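Local coordinates for protein Atg5 (Kluyveromyces marxianus, PDB 3VQI) that takes part in autophagic vesicle formation and cytoplasm-to-vacuole transport, and is joined to Atg12 in the conjugate essential for autophagy, at residues I40-D45 with G49-T54. Numbering follows the deposited sequence.
Sequences IVMLRD and GFYLPT
The backbone N of Leu43 gives its hydrogen to Tyr51 OH, at 2.7 Å and nearly straight (171°). This bond ties strand 37-43 to helix 48-59 in the first ubiquitin-like domain of Atg5. The strand is outermost in its mixed sheet and pairs antiparallel with strand 15-22, as in the N-terminal hairpin of the ubiquitin fold. The chain then turns back into the helix, and the short helical segment 49-54 runs roughly antiparallel to strand 40-43, with the axes 9.9 Å apart. Tyr51 bridges that spacing. Its CG lies anti to the carbonyl carbon (chi1 -59°), and its ring reaches the strand with the hydroxyl leading.

Met42 lies over one face of the ring. Its CG sits over the ring centre in a CH-pi contact, 3.5 Å from the centroid. Beyond CG the chain is extended and runs back toward the helix, opposite in direction to the tyrosine. SD stays over the same face as a Met-aromatic contact, 4.2 Å from the centroid. CE ends beside Tyr51 CB and CG. Leu43 crosses the tyrosine at about a right angle, with CB and CG near the hydroxyl. A phenylalanine in place of Tyr51 lacks the hydroxyl and would probably leave Leu43 N without this acceptor.

Around the contact, Leu48 also touches Met42, and Val55 and Lys58 pack on Ile40. Next to Tyr51 on the helix, Phe50 packs on Ile176 and Leu177 of helix 166-178. At the other end of the tyrosine, Ile40 CD1 meets Tyr51 CB at 4.2 Å.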
ATOM      1  N   ILE A  40     -12.743   6.723  -9.211  1.00 61.05           N
ATOM      2  CA  ILE A  40     -12.463   5.329  -9.437  1.00 59.61           C
ATOM      3  C   ILE A  40     -12.367   4.638  -8.105  1.00 58.54           C
ATOM      4  O   ILE A  40     -11.900   5.221  -7.128  1.00 58.80           O
ATOM      5  CB  ILE A  40     -11.165   5.155 -10.203  1.00 59.67           C
ATOM      6  CG1 ILE A  40     -10.008   5.703  -9.387  1.00 60.33           C
ATOM      7  CG2 ILE A  40     -11.249   5.907 -11.525  1.00 61.40           C
ATOM      8  CD1 ILE A  40      -8.697   5.619 -10.120  1.00 65.09           C
ATOM      9  N   VAL A  41     -12.848   3.405  -8.052  1.00 56.69           N
ATOM     10  CA  VAL A  41     -12.774   2.653  -6.818  1.00 55.78           C
ATOM     11  C   VAL A  41     -11.425   1.953  -6.872  1.00 54.88           C
ATOM     12  O   VAL A  41     -11.074   1.372  -7.901  1.00 56.16           O
ATOM     13  CB  VAL A  41     -13.917   1.618  -6.725  1.00 56.34           C
ATOM     14  CG1 VAL A  41     -13.833   0.863  -5.405  1.00 57.27           C
ATOM     15  CG2 VAL A  41     -15.262   2.320  -6.826  1.00 55.00           C
ATOM     16  N   MET A  42     -10.651   2.046  -5.793  1.00 51.85           N
ATOM     17  CA  MET A  42      -9.341   1.403  -5.739  1.00 50.21           C
ATOM     18  C   MET A  42      -9.310   0.336  -4.658  1.00 51.42           C
ATOM     19  O   MET A  42      -9.948   0.472  -3.607  1.00 51.32           O
ATOM     20  CB  MET A  42      -8.240   2.414  -5.433  1.00 49.42           C
ATOM     21  CG  MET A  42      -7.933   3.398  -6.539  1.00 48.60           C
ATOM     22  SD  MET A  42      -6.590   4.479  -6.041  1.00 47.74           S
ATOM     23  CE  MET A  42      -6.539   5.622  -7.449  1.00 47.05           C
ATOM     24  N   LEU A  43      -8.573  -0.734  -4.914  1.00 49.80           N
ATOM     25  CA  LEU A  43      -8.464  -1.781  -3.926  1.00 47.85           C
ATOM     26  C   LEU A  43      -7.489  -1.302  -2.860  1.00 47.78           C
ATOM     27  O   LEU A  43      -6.462  -0.716  -3.179  1.00 46.99           O
ATOM     28  CB  LEU A  43      -7.967  -3.058  -4.583  1.00 46.80           C
ATOM     29  CG  LEU A  43      -9.027  -3.703  -5.475  1.00 47.17           C
ATOM     30  CD1 LEU A  43      -8.400  -4.808  -6.301  1.00 44.52           C
ATOM     31  CD2 LEU A  43     -10.164  -4.233  -4.611  1.00 42.53           C
ATOM     32  N   ARG A  44      -7.827  -1.527  -1.594  1.00 47.60           N
ATOM     33  CA  ARG A  44      -6.967  -1.115  -0.501  1.00 48.79           C
ATOM     34  C   ARG A  44      -5.616  -1.792  -0.595  1.00 49.15           C
ATOM     35  O   ARG A  44      -4.584  -1.171  -0.378  1.00 48.92           O
ATOM     36  CB  ARG A  44      -7.620  -1.436   0.844  1.00 49.39           C
ATOM     37  CG  ARG A  44      -8.558  -0.339   1.328  1.00 51.56           C
ATOM     38  CD  ARG A  44      -9.314  -0.698   2.601  1.00 51.31           C
ATOM     39  NE  ARG A  44      -9.607   0.523   3.339  1.00 55.30           N
ATOM     40  CZ  ARG A  44      -8.726   1.136   4.126  1.00 54.95           C
ATOM     41  NH1 ARG A  44      -7.509   0.622   4.289  1.00 54.61           N
ATOM     42  NH2 ARG A  44      -9.042   2.289   4.700  1.00 52.80           N
ATOM     43  N   ASP A  45      -5.625  -3.071  -0.929  1.00 51.94           N
ATOM     44  CA  ASP A  45      -4.389  -3.807  -1.044  1.00 53.49           C
ATOM     45  C   ASP A  45      -3.985  -3.958  -2.493  1.00 53.56           C
ATOM     46  O   ASP A  45      -4.026  -5.048  -3.065  1.00 56.54           O
ATOM     47  CB  ASP A  45      -4.521  -5.169  -0.374  1.00 56.74           C
ATOM     48  CG  ASP A  45      -3.730  -5.251   0.909  1.00 58.89           C
ATOM     49  OD1 ASP A  45      -2.511  -4.989   0.861  1.00 59.56           O
ATOM     50  OD2 ASP A  45      -4.318  -5.568   1.963  1.00 61.54           O
ATOM     51  N   GLY A  49       0.109   2.912  -8.319  1.00 42.49           N
ATOM     52  CA  GLY A  49       0.670   2.786  -9.648  1.00 41.56           C
ATOM     53  C   GLY A  49      -0.154   1.926 -10.582  1.00 43.86           C
ATOM     54  O   GLY A  49      -0.061   2.100 -11.799  1.00 46.34           O
ATOM     55  N   PHE A  50      -0.946   0.992 -10.052  1.00 42.41           N
ATOM     56  CA  PHE A  50      -1.751   0.146 -10.931  1.00 43.00           C
ATOM     57  C   PHE A  50      -2.803   1.007 -11.609  1.00 44.68           C
ATOM     58  O   PHE A  50      -3.275   0.685 -12.701  1.00 45.26           O
ATOM     59  CB  PHE A  50      -2.499  -0.965 -10.170  1.00 42.41           C
ATOM     60  CG  PHE A  50      -1.625  -2.049  -9.591  1.00 39.65           C
ATOM     61  CD1 PHE A  50      -0.369  -2.320 -10.105  1.00 42.28           C
ATOM     62  CD2 PHE A  50      -2.104  -2.841  -8.553  1.00 41.99           C
ATOM     63  CE1 PHE A  50       0.404  -3.382  -9.596  1.00 45.04           C
ATOM     64  CE2 PHE A  50      -1.350  -3.909  -8.032  1.00 42.76           C
ATOM     65  CZ  PHE A  50      -0.093  -4.178  -8.552  1.00 43.91           C
ATOM     66  N   TYR A  51      -3.180   2.105 -10.957  1.00 46.01           N
ATOM     67  CA  TYR A  51      -4.226   2.973 -11.495  1.00 47.45           C
ATOM     68  C   TYR A  51      -3.744   4.144 -12.349  1.00 49.23           C
ATOM     69  O   TYR A  51      -4.546   4.769 -13.046  1.00 49.40           O
ATOM     70  CB  TYR A  51      -5.092   3.498 -10.347  1.00 45.85           C
ATOM     71  CG  TYR A  51      -5.740   2.405  -9.544  1.00 45.21           C
ATOM     72  CD1 TYR A  51      -6.920   1.804  -9.973  1.00 45.29           C
ATOM     73  CD2 TYR A  51      -5.143   1.922  -8.380  1.00 46.58           C
ATOM     74  CE1 TYR A  51      -7.492   0.740  -9.266  1.00 43.78           C
ATOM     75  CE2 TYR A  51      -5.704   0.858  -7.660  1.00 45.01           C
ATOM     76  CZ  TYR A  51      -6.881   0.271  -8.111  1.00 45.94           C
ATOM     77  OH  TYR A  51      -7.447  -0.773  -7.402  1.00 45.97           O
ATOM     78  N   LEU A  52      -2.443   4.422 -12.306  1.00 51.10           N
ATOM     79  CA  LEU A  52      -1.848   5.527 -13.052  1.00 52.67           C
ATOM     80  C   LEU A  52      -2.274   5.679 -14.515  1.00 52.48           C
ATOM     81  O   LEU A  52      -2.869   6.688 -14.873  1.00 54.42           O
ATOM     82  CB  LEU A  52      -0.320   5.459 -12.975  1.00 53.79           C
ATOM     83  CG  LEU A  52       0.401   6.754 -12.591  1.00 55.60           C
ATOM     84  CD1 LEU A  52       1.845   6.688 -13.063  1.00 55.36           C
ATOM     85  CD2 LEU A  52      -0.296   7.936 -13.216  1.00 54.21           C
ATOM     86  N   PRO A  53      -1.970   4.697 -15.382  1.00 53.01           N
ATOM     87  CA  PRO A  53      -2.372   4.834 -16.791  1.00 53.24           C
ATOM     88  C   PRO A  53      -3.861   5.010 -17.069  1.00 53.01           C
ATOM     89  O   PRO A  53      -4.250   5.679 -18.023  1.00 53.86           O
ATOM     90  CB  PRO A  53      -1.803   3.571 -17.450  1.00 54.36           C
ATOM     91  CG  PRO A  53      -1.570   2.630 -16.309  1.00 55.22           C
ATOM     92  CD  PRO A  53      -1.094   3.528 -15.211  1.00 53.73           C
ATOM     93  N   THR A  54      -4.693   4.394 -16.245  1.00 53.49           N
ATOM     94  CA  THR A  54      -6.136   4.500 -16.413  1.00 51.63           C
ATOM     95  C   THR A  54      -6.521   5.944 -16.142  1.00 50.70           C
ATOM     96  O   THR A  54      -7.272   6.555 -16.903  1.00 50.93           O
ATOM     97  CB  THR A  54      -6.867   3.600 -15.408  1.00 52.51           C
ATOM     98  OG1 THR A  54      -6.298   2.288 -15.452  1.00 51.06           O
ATOM     99  CG2 THR A  54      -8.359   3.539 -15.716  1.00 50.91           C
TER